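Local structure of dihydroorotase (Saccharomyces cerevisiae S288C, 6L0A) at residues C[3-8]-C[355-360]; C[283-288]-C[330-335]; C[245-250]-C[292-297]; C[29-34]-C[319-324]. The protein catalyses the reversible, zinc-dependent interconversion of N-carbamoyl-L-aspartate and dihydroorotate, the third step of de novo pyrimidine biosynthesis. All coordinates share one frame; numbering follows the deposited sequence.

Interaction 1 of 4, residues C[3-8]-C[355-360]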
loop_
_atom_site.group_PDB
_atom_site.type_symbol
_atom_site.label_atom_id
_atom_site.label_comp_id
_atom_site.label_asym_id
_atom_site.label_seq_id
_atom_site.Cartn_x
_atom_site.Cartn_y
_atom_site.Cartn_z
ATOM N N GLN C 3 -9.647 18.977 -32.802
ATOM C CA GLN C 3 -9.616 19.970 -31.739
ATOM C C GLN C 3 -8.189 20.142 -31.235
ATOM O O GLN C 3 -7.485 19.159 -30.985
ATOM C CB GLN C 3 -10.532 19.577 -30.583
ATOM C CG GLN C 3 -10.611 20.667 -29.519
ATOM C CD GLN C 3 -11.546 20.334 -28.374
ATOM O OE1 GLN C 3 -12.281 19.344 -28.422
ATOM N NE2 GLN C 3 -11.529 21.167 -27.335
ATOM N N GLU C 4 -7.758 21.397 -31.091
ATOM C CA GLU C 4 -6.397 21.715 -30.686
ATOM C C GLU C 4 -6.409 22.770 -29.593
ATOM O O GLU C 4 -7.313 23.608 -29.524
ATOM C CB GLU C 4 -5.558 22.220 -31.858
ATOM C CG GLU C 4 -5.278 21.185 -32.919
ATOM C CD GLU C 4 -4.255 21.666 -33.926
ATOM O OE1 GLU C 4 -4.097 22.898 -34.065
ATOM O OE2 GLU C 4 -3.609 20.817 -34.574
ATOM N N ILE C 5 -5.390 22.716 -28.730
ATOM C CA ILE C 5 -5.172 23.718 -27.694
ATOM C C ILE C 5 -3.704 24.118 -27.722
ATOM O O ILE C 5 -2.818 23.255 -27.695
ATOM C CB ILE C 5 -5.566 23.211 -26.291
ATOM C CG1 ILE C 5 -7.015 22.710 -26.280
ATOM C CG2 ILE C 5 -5.361 24.309 -25.262
ATOM C CD1 ILE C 5 -7.531 22.371 -24.893
ATOM N N ASP C 6 -3.452 25.417 -27.810
ATOM C CA ASP C 6 -2.102 25.958 -27.862
ATOM C C ASP C 6 -1.669 26.193 -26.425
ATOM O O ASP C 6 -2.115 27.147 -25.777
ATOM C CB ASP C 6 -2.070 27.247 -28.685
ATOM C CG ASP C 6 -0.658 27.745 -28.952
ATOM O OD1 ASP C 6 0.251 27.495 -28.126
ATOM O OD2 ASP C 6 -0.462 28.405 -29.997
ATOM N N LEU C 7 -0.814 25.313 -25.918
ATOM C CA LEU C 7 -0.361 25.411 -24.538
ATOM C C LEU C 7 0.913 26.234 -24.393
ATOM O O LEU C 7 1.338 26.506 -23.261
ATOM C CB LEU C 7 -0.155 24.008 -23.958
ATOM C CG LEU C 7 -1.446 23.189 -23.824
ATOM C CD1 LEU C 7 -1.157 21.762 -23.376
ATOM C CD2 LEU C 7 -2.421 23.859 -22.869
ATOM N N GLY C 8 1.534 26.631 -25.501
ATOM C CA GLY C 8 2.687 27.513 -25.415
ATOM C C GLY C 8 3.900 26.828 -24.816
ATOM O O GLY C 8 4.245 25.686 -25.155
ATOM N N LEU C 355 -5.676 7.472 -24.061
ATOM C CA LEU C 355 -5.635 8.903 -23.783
ATOM C C LEU C 355 -6.325 9.632 -24.927
ATOM O O LEU C 355 -6.084 9.318 -26.095
ATOM C CB LEU C 355 -4.192 9.398 -23.624
ATOM C CG LEU C 355 -3.424 8.917 -22.387
ATOM C CD1 LEU C 355 -2.020 9.479 -22.387
ATOM C CD2 LEU C 355 -4.165 9.338 -21.139
ATOM N N SER C 356 -7.185 10.597 -24.593
ATOM C CA SER C 356 -7.969 11.290 -25.612
ATOM C C SER C 356 -7.151 12.295 -26.418
ATOM O O SER C 356 -7.580 12.685 -27.512
ATOM C CB SER C 356 -9.155 12.014 -24.964
ATOM O OG SER C 356 -10.189 11.110 -24.605
ATOM N N TRP C 357 -5.995 12.722 -25.914
ATOM C CA TRP C 357 -5.217 13.787 -26.527
ATOM C C TRP C 357 -3.801 13.330 -26.846
ATOM O O TRP C 357 -3.273 12.388 -26.252
ATOM C CB TRP C 357 -5.145 15.007 -25.614
ATOM C CG TRP C 357 -6.461 15.591 -25.304
ATOM C CD1 TRP C 357 -7.318 15.199 -24.325
ATOM C CD2 TRP C 357 -7.084 16.688 -25.974
ATOM N NE1 TRP C 357 -8.439 15.988 -24.336
ATOM C CE2 TRP C 357 -8.320 16.911 -25.342
ATOM C CE3 TRP C 357 -6.715 17.504 -27.049
ATOM C CZ2 TRP C 357 -9.197 17.916 -25.753
ATOM C CZ3 TRP C 357 -7.584 18.503 -27.453
ATOM C CH2 TRP C 357 -8.807 18.703 -26.805
ATOM N N SER C 358 -3.190 14.029 -27.799
ATOM C CA SER C 358 -1.794 13.852 -28.170
ATOM C C SER C 358 -1.135 15.226 -28.151
ATOM O O SER C 358 -1.813 16.251 -28.043
ATOM C CB SER C 358 -1.653 13.193 -29.552
ATOM O OG SER C 358 -2.474 12.036 -29.652
ATOM N N VAL C 359 0.190 15.260 -28.251
ATOM C CA VAL C 359 0.917 16.526 -28.179
ATOM C C VAL C 359 1.966 16.569 -29.282
ATOM O O VAL C 359 2.618 15.562 -29.581
ATOM C CB VAL C 359 1.554 16.755 -26.784
ATOM C CG1 VAL C 359 2.654 15.744 -26.503
ATOM C CG2 VAL C 359 2.086 18.187 -26.656
ATOM N N ARG C 360 2.101 17.740 -29.905
ATOM C CA ARG C 360 3.120 18.017 -30.906
ATOM C C ARG C 360 3.639 19.432 -30.672
ATOM O O ARG C 360 3.118 20.174 -29.832
ATOM C CB ARG C 360 2.564 17.865 -32.328
ATOM C CG ARG C 360 1.530 18.918 -32.692
ATOM C CD ARG C 360 1.271 18.955 -34.200
ATOM N NE ARG C 360 0.616 20.199 -34.599
ATOM C CZ ARG C 360 -0.700 20.348 -34.688
ATOM N NH1 ARG C 360 -1.500 19.328 -34.414
ATOM N NH2 ARG C 360 -1.221 21.515 -35.050
#
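Trp357 meets Gln3 and Ile5 on one face of a small antiparallel sheet, while Glu4 and Arg360 pair on the other, reaching past strand 324-328, which lies between their own two strands. The Trp357 side is the closely packed one. Its six-membered ring turns its edge to the Gln3 amide, CH2 lying 3.6 Å from Gln3 CD, with NE2 in the ring plane and the two planes 76° apart. Ile5 adds a looser apolar touch, CD1 to Trp357 CH2 at 4.3 Å. A large indole suits this place because the ring also packs on Ala288 of helix 283-293. The charged side is solvent-facing and rests on few atoms. Arg360, extended from CG to NE, brings NH2 to 2.5 Å and NH1 to 2.6 Å from Glu4 OE2, shorter than usual, so the exact values are doubtful. Both nitrogens come end-on from the same side of the carboxylate plane. Phe328 makes a cation-pi contact with the guanidinium, and Glu362 is a second salt-bridge partner. A leucine at Arg360 would probably leave both carboxylates without their cation and Phe328 without its cation-pi mate. One arginine between two acids implies attraction with its positive charge shared, beside an uncharged contact at the indole edge.

Interaction 2 of 4, residues C[283-288]-C[330-335]; sequences AIPYIA and KEQVIP
Gln332 and Ile334 are the residues of 330-335 that touch the helix, meeting Pro285 and Tyr286 in turn. Before them, Lys330 bends so that its NZ donates to the carbonyl of the following residue, Glu331 O, at 3.1 Å. At Gln332 the short strand begins, and the side chain swings toward the helix. Its CG sits between the backbone N and the carbonyl carbon (chi1 61°), and the chain then runs out extended, placing NE2 4.0 Å from Pro285 CG. The amide end only packs against the proline ring. Its N-H is used elsewhere, donating to Trp357 O of the neighbouring strand, and glutamine is long enough to serve that carbonyl while its end lies against the proline. Ile334 is the next to reach the helix: its CD1 lies 3.6 Å from Tyr286 CE1 and 4.2 Å from Tyr286 OH, approaching the ring obliquely. A branched, fully apolar side chain fits beside this buried aromatic, whose hydroxyl is satisfied by Phe349 O and whose ring also meets Phe349 edge-to-face. Pro285, with no N-H to give, presents a rigid apolar surface and also packs on Leu355. In the amidohydrolase barrel, helix 283-293 follows strand 253-255, the strand that leads to the zinc ligand Asp258. Here edge strand 332-333 of the terminal antiparallel sheet and the loop residue after it pack on that barrel helix.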
loop_
_atom_site.group_PDB
_atom_site.type_symbol
_atom_site.label_atom_id
_atom_site.label_comp_id
_atom_site.label_asym_id
_atom_site.label_seq_id
_atom_site.Cartn_x
_atom_site.Cartn_y
_atom_site.Cartn_z
ATOM N N ALA C 283 3.405 13.129 -20.347
ATOM C CA ALA C 283 3.097 14.022 -19.237
ATOM C C ALA C 283 1.886 14.905 -19.526
ATOM O O ALA C 283 0.897 14.881 -18.791
ATOM C CB ALA C 283 4.334 14.868 -18.915
ATOM N N ILE C 284 1.936 15.694 -20.595
ATOM C CA ILE C 284 0.840 16.629 -20.825
ATOM C C ILE C 284 -0.441 15.893 -21.222
ATOM O O ILE C 284 -1.515 16.243 -20.712
ATOM C CB ILE C 284 1.228 17.694 -21.866
ATOM C CG1 ILE C 284 2.440 18.485 -21.363
ATOM C CG2 ILE C 284 0.058 18.640 -22.091
ATOM C CD1 ILE C 284 2.151 19.290 -20.103
ATOM N N PRO C 285 -0.397 14.890 -22.112
ATOM C CA PRO C 285 -1.618 14.091 -22.360
ATOM C C PRO C 285 -2.282 13.523 -21.105
ATOM O O PRO C 285 -3.520 13.493 -21.055
ATOM C CB PRO C 285 -1.118 12.980 -23.289
ATOM C CG PRO C 285 0.025 13.600 -24.028
ATOM C CD PRO C 285 0.697 14.507 -23.029
ATOM N N TYR C 286 -1.518 13.080 -20.091
ATOM C CA TYR C 286 -2.140 12.629 -18.842
ATOM C C TYR C 286 -2.959 13.744 -18.212
ATOM O O TYR C 286 -4.104 13.539 -17.786
ATOM C CB TYR C 286 -1.085 12.163 -17.823
ATOM C CG TYR C 286 -0.299 10.915 -18.139
ATOM C CD1 TYR C 286 -0.938 9.713 -18.435
ATOM C CD2 TYR C 286 1.086 10.930 -18.098
ATOM C CE1 TYR C 286 -0.208 8.575 -18.707
ATOM C CE2 TYR C 286 1.830 9.799 -18.361
ATOM C CZ TYR C 286 1.173 8.619 -18.669
ATOM O OH TYR C 286 1.915 7.509 -18.934
ATOM N N ILE C 287 -2.364 14.930 -18.096
ATOM C CA ILE C 287 -3.045 16.041 -17.447
ATOM C C ILE C 287 -4.273 16.456 -18.253
ATOM O O ILE C 287 -5.323 16.793 -17.693
ATOM C CB ILE C 287 -2.063 17.209 -17.255
ATOM C CG1 ILE C 287 -0.878 16.761 -16.389
ATOM C CG2 ILE C 287 -2.773 18.383 -16.630
ATOM C CD1 ILE C 287 -1.286 16.366 -14.978
ATOM N N ALA C 288 -4.150 16.447 -19.580
ATOM C CA ALA C 288 -5.271 16.808 -20.436
ATOM C C ALA C 288 -6.446 15.867 -20.214
ATOM O O ALA C 288 -7.608 16.290 -20.245
ATOM C CB ALA C 288 -4.832 16.790 -21.897
ATOM N N LYS C 330 -6.190 13.629 -30.733
ATOM C CA LYS C 330 -5.944 12.350 -31.391
ATOM C C LYS C 330 -5.771 11.292 -30.307
ATOM O O LYS C 330 -4.783 11.309 -29.563
ATOM C CB LYS C 330 -4.717 12.411 -32.298
ATOM C CG LYS C 330 -4.193 11.039 -32.718
ATOM C CD LYS C 330 -4.933 10.484 -33.930
ATOM C CE LYS C 330 -4.734 8.974 -34.070
ATOM N NZ LYS C 330 -5.914 8.198 -33.580
ATOM N N GLU C 331 -6.737 10.383 -30.220
ATOM C CA GLU C 331 -6.683 9.298 -29.249
ATOM C C GLU C 331 -5.445 8.431 -29.473
ATOM O O GLU C 331 -5.029 8.197 -30.610
ATOM C CB GLU C 331 -7.964 8.470 -29.366
ATOM C CG GLU C 331 -8.099 7.297 -28.428
ATOM C CD GLU C 331 -9.351 6.493 -28.725
ATOM O OE1 GLU C 331 -10.425 6.862 -28.201
ATOM O OE2 GLU C 331 -9.266 5.510 -29.496
ATOM N N GLN C 332 -4.834 7.972 -28.375
ATOM C CA GLN C 332 -3.644 7.137 -28.459
ATOM C C GLN C 332 -3.627 6.151 -27.299
ATOM O O GLN C 332 -4.346 6.313 -26.308
ATOM C CB GLN C 332 -2.359 7.970 -28.450
ATOM C CG GLN C 332 -2.186 8.798 -27.184
ATOM C CD GLN C 332 -0.877 9.562 -27.160
ATOM O OE1 GLN C 332 0.183 9.014 -27.472
ATOM N NE2 GLN C 332 -0.947 10.842 -26.796
ATOM N N VAL C 333 -2.783 5.132 -27.430
ATOM C CA VAL C 333 -2.721 4.024 -26.485
ATOM C C VAL C 333 -1.332 4.016 -25.869
ATOM O O VAL C 333 -0.329 3.914 -26.587
ATOM C CB VAL C 333 -3.035 2.677 -27.157
ATOM C CG1 VAL C 333 -2.600 1.516 -26.265
ATOM C CG2 VAL C 333 -4.525 2.579 -27.480
ATOM N N ILE C 334 -1.276 4.137 -24.548
ATOM C CA ILE C 334 0.012 4.095 -23.845
ATOM C C ILE C 334 0.622 2.709 -24.009
ATOM O O ILE C 334 -0.073 1.702 -23.788
ATOM C CB ILE C 334 -0.181 4.435 -22.363
ATOM C CG1 ILE C 334 -0.799 5.826 -22.211
ATOM C CG2 ILE C 334 1.141 4.344 -21.615
ATOM C CD1 ILE C 334 -1.489 6.043 -20.879
ATOM N N PRO C 335 1.893 2.599 -24.380
ATOM C CA PRO C 335 2.516 1.280 -24.530
ATOM C C PRO C 335 2.625 0.555 -23.198
ATOM O O PRO C 335 2.450 1.131 -22.121
ATOM C CB PRO C 335 3.906 1.597 -25.093
ATOM C CG PRO C 335 4.151 3.027 -24.727
ATOM C CD PRO C 335 2.805 3.689 -24.764
#

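Interaction 3 of 4, residues C[245-250]-C[292-297]; sequences AAVSGK and EEQNAL
Ala245 O, gripped twice by Ser248, closes the helix end from which Val247 reaches across to Ala296 and Gln294. Ser248 OG donates to this carbonyl at 2.8 Å, tilted 18° from its plane, and Ser248 N donates to the same oxygen at 3.1 Å. The hydroxyl also accepts from Lys250 N at 3.0 Å, forming an ST turn. A serine thus suits the spot by tying a carbonyl of the helix's last turn to the chain that leaves it, and Gly249 follows at positive phi (70°), which favours glycine. Val247 is the first residue to leave helical geometry, and its side chain faces the other segment. Val247 CB lies 3.8 Å from Ala296 CB. Its CG1, anti to the carbonyl carbon (chi1 -61°), is thereby turned to the other segment and lies 4.1 Å from both Ala296 CB and Gln294 CB. This methyl fits between an alanine, small enough to allow close approach of the two backbones, and the aliphatic root of a glutamine. In the TIM barrel of the amidohydrolases, helices 236-246 and 283-293 flank strand 253-255 in sequence, and here their C-terminal ends are brought side by side. The second helix also ends in a defined way: Asn295 has positive phi and completes a Schellman motif, with Asn295 N bonded to Glu292 O at 2.9 Å. Asparagine tolerates such a left-handed conformation better than most non-glycine residues. Beyond the two segments, Val247 also touches Phe291, and Val247 O accepts from Asn299 ND2.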
loop_
_atom_site.group_PDB
_atom_site.type_symbol
_atom_site.label_atom_id
_atom_site.label_comp_id
_atom_site.label_asym_id
_atom_site.label_seq_id
_atom_site.Cartn_x
_atom_site.Cartn_y
_atom_site.Cartn_z
ATOM N N ALA C 245 -8.267 21.142 -6.853
ATOM C CA ALA C 245 -7.205 22.142 -6.819
ATOM C C ALA C 245 -6.554 22.292 -8.187
ATOM O O ALA C 245 -6.286 23.415 -8.635
ATOM C CB ALA C 245 -6.159 21.771 -5.759
ATOM N N ALA C 246 -6.316 21.176 -8.883
ATOM C CA ALA C 246 -5.566 21.236 -10.135
ATOM C C ALA C 246 -6.325 22.006 -11.207
ATOM O O ALA C 246 -5.715 22.687 -12.043
ATOM C CB ALA C 246 -5.248 19.833 -10.636
ATOM N N VAL C 247 -7.652 21.892 -11.220
ATOM C CA VAL C 247 -8.461 22.599 -12.206
ATOM C C VAL C 247 -9.022 23.904 -11.653
ATOM O O VAL C 247 -9.891 24.515 -12.280
ATOM C CB VAL C 247 -9.583 21.696 -12.745
ATOM C CG1 VAL C 247 -8.991 20.466 -13.420
ATOM C CG2 VAL C 247 -10.526 21.295 -11.624
ATOM N N SER C 248 -8.523 24.364 -10.502
ATOM C CA SER C 248 -9.117 25.509 -9.823
ATOM C C SER C 248 -8.850 26.828 -10.539
ATOM O O SER C 248 -9.566 27.805 -10.288
ATOM C CB SER C 248 -8.600 25.596 -8.383
ATOM O OG SER C 248 -7.242 26.015 -8.331
ATOM N N GLY C 249 -7.849 26.881 -11.417
ATOM C CA GLY C 249 -7.390 28.150 -11.949
ATOM C C GLY C 249 -6.674 29.028 -10.950
ATOM O O GLY C 249 -6.444 30.208 -11.235
ATOM N N LYS C 250 -6.323 28.492 -9.769
ATOM C CA LYS C 250 -5.608 29.262 -8.765
ATOM C C LYS C 250 -4.112 29.254 -9.078
ATOM O O LYS C 250 -3.560 28.211 -9.431
ATOM C CB LYS C 250 -5.844 28.677 -7.374
ATOM C CG LYS C 250 -7.124 29.142 -6.686
ATOM C CD LYS C 250 -7.260 30.660 -6.700
ATOM C CE LYS C 250 -8.434 31.104 -7.555
ATOM N NZ LYS C 250 -8.385 32.567 -7.870
ATOM N N GLU C 292 -10.072 17.426 -19.277
ATOM C CA GLU C 292 -11.218 17.111 -20.126
ATOM C C GLU C 292 -12.342 16.487 -19.311
ATOM O O GLU C 292 -13.496 16.931 -19.372
ATOM C CB GLU C 292 -10.793 16.174 -21.252
ATOM C CG GLU C 292 -11.975 15.570 -21.998
ATOM C CD GLU C 292 -11.675 15.317 -23.451
ATOM O OE1 GLU C 292 -10.761 14.514 -23.736
ATOM O OE2 GLU C 292 -12.352 15.925 -24.309
ATOM N N GLU C 293 -12.017 15.455 -18.527
ATOM C CA GLU C 293 -13.030 14.799 -17.712
ATOM C C GLU C 293 -13.658 15.765 -16.712
ATOM O O GLU C 293 -14.833 15.611 -16.352
ATOM C CB GLU C 293 -12.415 13.581 -17.011
ATOM C CG GLU C 293 -11.957 12.485 -17.991
ATOM C CD GLU C 293 -11.235 11.325 -17.319
ATOM O OE1 GLU C 293 -11.032 11.383 -16.089
ATOM O OE2 GLU C 293 -10.853 10.359 -18.028
ATOM N N GLN C 294 -12.919 16.784 -16.282
ATOM C CA GLN C 294 -13.449 17.766 -15.348
ATOM C C GLN C 294 -14.126 18.942 -16.036
ATOM O O GLN C 294 -14.604 19.849 -15.343
ATOM C CB GLN C 294 -12.340 18.298 -14.432
ATOM C CG GLN C 294 -11.726 17.234 -13.537
ATOM C CD GLN C 294 -12.767 16.459 -12.765
ATOM O OE1 GLN C 294 -13.547 17.036 -12.004
ATOM N NE2 GLN C 294 -12.786 15.146 -12.949
ATOM N N ASN C 295 -14.171 18.953 -17.365
ATOM C CA ASN C 295 -14.782 20.052 -18.111
ATOM C C ASN C 295 -14.126 21.376 -17.754
ATOM O O ASN C 295 -14.784 22.388 -17.512
ATOM C CB ASN C 295 -16.287 20.094 -17.880
ATOM C CG ASN C 295 -16.938 18.847 -18.328
ATOM O OD1 ASN C 295 -17.843 18.320 -17.678
ATOM N ND2 ASN C 295 -16.463 18.314 -19.447
ATOM N N ALA C 296 -12.799 21.355 -17.730
ATOM C CA ALA C 296 -12.049 22.536 -17.335
ATOM C C ALA C 296 -10.844 22.763 -18.242
ATOM O O ALA C 296 -9.831 23.315 -17.800
ATOM C CB ALA C 296 -11.604 22.426 -15.876
ATOM N N LEU C 297 -10.940 22.367 -19.512
ATOM C CA LEU C 297 -9.804 22.506 -20.416
ATOM C C LEU C 297 -9.353 23.956 -20.571
ATOM O O LEU C 297 -8.183 24.201 -20.881
ATOM C CB LEU C 297 -10.143 21.913 -21.782
ATOM C CG LEU C 297 -10.135 20.386 -21.867
ATOM C CD1 LEU C 297 -10.787 19.917 -23.165
ATOM C CD2 LEU C 297 -8.713 19.846 -21.753
#

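Interaction 4 of 4, residues C[29-34]-C[319-324]; sequences KIRDGG and VASSDK
Arg31 and Asp323 meet at about a right angle, the guanidinium plane turned 61° against the carboxylate. The arginine offers its outer end, NH1 and NH2, and both nitrogens converge on a single oxygen: NH2 lies 3.0 Å and NH1 3.2 Å from Asp323 OD2. The pair is thus a two-nitrogen, one-oxygen salt bridge. That oxygen is met on its anti side, 19° out of the carboxylate plane. It is the length of the arginine that closes the gap, since Arg31 CA and Asp323 CA are 10.3 Å apart: CG points away from the backbone N (chi1 -164°) and the chain stays extended as far as NE. On the loop side Asp323 is short. Its backbone N donates to Ser321 OG at 3.1 Å, an ST turn that holds the backbone at Asp323. Serine suits that role because its short hydroxyl reaches the N-H two residues on; it only lies near Arg31 NH1, at 4.1 Å. The guanidinium has a further partner in Trp361, which makes a cation-pi contact with it, and Trp361 NE1 donates to Arg31 O. A methionine at Arg31 would probably leave the Asp323 carboxylate without its counter-charge and the loop less closely held. Past the arginine, Gly34 ends the helix in a Schellman motif whose backbone angles call for glycine. The salt bridge joins the C-terminal end of the barrel's first helix, 20-32, to the loop entering strand 324-328 of the terminal sheet.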
loop_
_atom_site.group_PDB
_atom_site.type_symbol
_atom_site.label_atom_id
_atom_site.label_comp_id
_atom_site.label_asym_id
_atom_site.label_seq_id
_atom_site.Cartn_x
_atom_site.Cartn_y
_atom_site.Cartn_z
ATOM N N LYS C 29 12.499 12.347 -23.596
ATOM C CA LYS C 29 11.065 12.188 -23.389
ATOM C C LYS C 29 10.414 13.399 -22.736
ATOM O O LYS C 29 9.181 13.492 -22.740
ATOM C CB LYS C 29 10.787 10.940 -22.537
ATOM C CG LYS C 29 11.505 9.690 -23.027
ATOM C CD LYS C 29 10.919 9.249 -24.365
ATOM C CE LYS C 29 11.430 7.873 -24.767
ATOM N NZ LYS C 29 12.884 7.921 -25.069
ATOM N N ILE C 30 11.196 14.316 -22.154
ATOM C CA ILE C 30 10.611 15.559 -21.666
ATOM C C ILE C 30 9.889 16.265 -22.806
ATOM O O ILE C 30 8.688 16.552 -22.725
ATOM C CB ILE C 30 11.691 16.451 -21.026
ATOM C CG1 ILE C 30 12.356 15.717 -19.847
ATOM C CG2 ILE C 30 11.086 17.772 -20.582
ATOM C CD1 ILE C 30 13.647 16.366 -19.321
ATOM N N ARG C 31 10.598 16.492 -23.914
ATOM C CA ARG C 31 9.968 17.104 -25.082
ATOM C C ARG C 31 8.856 16.227 -25.648
ATOM O O ARG C 31 7.776 16.729 -25.980
ATOM C CB ARG C 31 11.014 17.396 -26.160
ATOM C CG ARG C 31 10.493 18.376 -27.226
ATOM C CD ARG C 31 11.578 18.782 -28.199
ATOM N NE ARG C 31 11.020 19.157 -29.496
ATOM C CZ ARG C 31 10.734 20.403 -29.869
ATOM N NH1 ARG C 31 10.958 21.427 -29.056
ATOM N NH2 ARG C 31 10.235 20.624 -31.074
ATOM N N ASP C 32 9.088 14.913 -25.744
ATOM C CA ASP C 32 8.097 14.030 -26.359
ATOM C C ASP C 32 6.778 14.058 -25.604
ATOM O O ASP C 32 5.704 13.976 -26.214
ATOM C CB ASP C 32 8.639 12.602 -26.441
ATOM C CG ASP C 32 9.828 12.482 -27.372
ATOM O OD1 ASP C 32 10.141 13.461 -28.080
ATOM O OD2 ASP C 32 10.455 11.407 -27.392
ATOM N N GLY C 33 6.835 14.170 -24.273
ATOM C CA GLY C 33 5.652 14.308 -23.454
ATOM C C GLY C 33 5.007 15.673 -23.440
ATOM O O GLY C 33 3.987 15.858 -22.771
ATOM N N GLY C 34 5.561 16.642 -24.159
ATOM C CA GLY C 34 4.927 17.932 -24.308
ATOM C C GLY C 34 5.450 19.030 -23.410
ATOM O O GLY C 34 4.750 20.029 -23.228
ATOM N N VAL C 319 15.148 30.742 -22.426
ATOM C CA VAL C 319 14.419 29.649 -23.039
ATOM C C VAL C 319 15.273 29.017 -24.134
ATOM O O VAL C 319 15.818 29.701 -24.999
ATOM C CB VAL C 319 13.054 30.135 -23.537
ATOM C CG1 VAL C 319 12.601 29.308 -24.672
ATOM C CG2 VAL C 319 12.018 30.060 -22.339
ATOM N N ALA C 320 15.430 27.689 -24.073
ATOM C CA ALA C 320 16.219 26.964 -25.062
ATOM C C ALA C 320 15.554 26.895 -26.436
ATOM O O ALA C 320 16.260 26.699 -27.434
ATOM C CB ALA C 320 16.488 25.528 -24.585
ATOM N N SER C 321 14.229 26.988 -26.506
ATOM C CA SER C 321 13.487 26.904 -27.759
ATOM C C SER C 321 12.127 27.550 -27.556
ATOM O O SER C 321 11.471 27.322 -26.536
ATOM C CB SER C 321 13.318 25.454 -28.226
ATOM O OG SER C 321 12.210 25.325 -29.103
ATOM N N SER C 322 11.713 28.367 -28.523
ATOM C CA SER C 322 10.425 29.041 -28.446
ATOM C C SER C 322 9.286 28.203 -29.016
ATOM O O SER C 322 8.154 28.694 -29.081
ATOM C CB SER C 322 10.487 30.397 -29.163
ATOM O OG SER C 322 11.102 30.273 -30.434
ATOM N N ASP C 323 9.553 26.951 -29.404
ATOM C CA ASP C 323 8.503 26.063 -29.899
ATOM C C ASP C 323 7.359 25.976 -28.899
ATOM O O ASP C 323 7.569 25.972 -27.683
ATOM C CB ASP C 323 9.049 24.656 -30.161
ATOM C CG ASP C 323 10.025 24.604 -31.306
ATOM O OD1 ASP C 323 10.180 25.621 -32.013
ATOM O OD2 ASP C 323 10.650 23.537 -31.493
ATOM N N LYS C 324 6.141 25.900 -29.418
ATOM C CA LYS C 324 4.940 25.879 -28.601
ATOM C C LYS C 324 4.370 24.471 -28.585
ATOM O O LYS C 324 4.393 23.776 -29.603
ATOM C CB LYS C 324 3.891 26.855 -29.132
ATOM C CG LYS C 324 4.230 28.324 -28.913
ATOM C CD LYS C 324 3.622 29.205 -30.002
ATOM C CE LYS C 324 3.830 28.612 -31.389
ATOM N NZ LYS C 324 3.369 29.527 -32.481
#

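In the fold
From the N terminus, interaction 1 closes the longest loop, bringing strand 4-8 into the sheet that also holds strand 354-362, and the other three contacts are nested inside it. Interaction 4 comes next, linking the end of helix 20-32 to residues 319-324, and it encloses interaction 3, which joins two later helix ends of the barrel. Interaction 2 starts inside the loops of interactions 3 and 4 but ends beyond both, crossing each of them. It shares helix 283-293 with interaction 3 and meets interaction 1 through Gln332, interaction 4 through Gly33. Interactions 2 and 4 bind the terminal sheet and its loops to the barrel helices, while interactions 3 and 4 stay apart, their nearest atoms about 13 Å from each other.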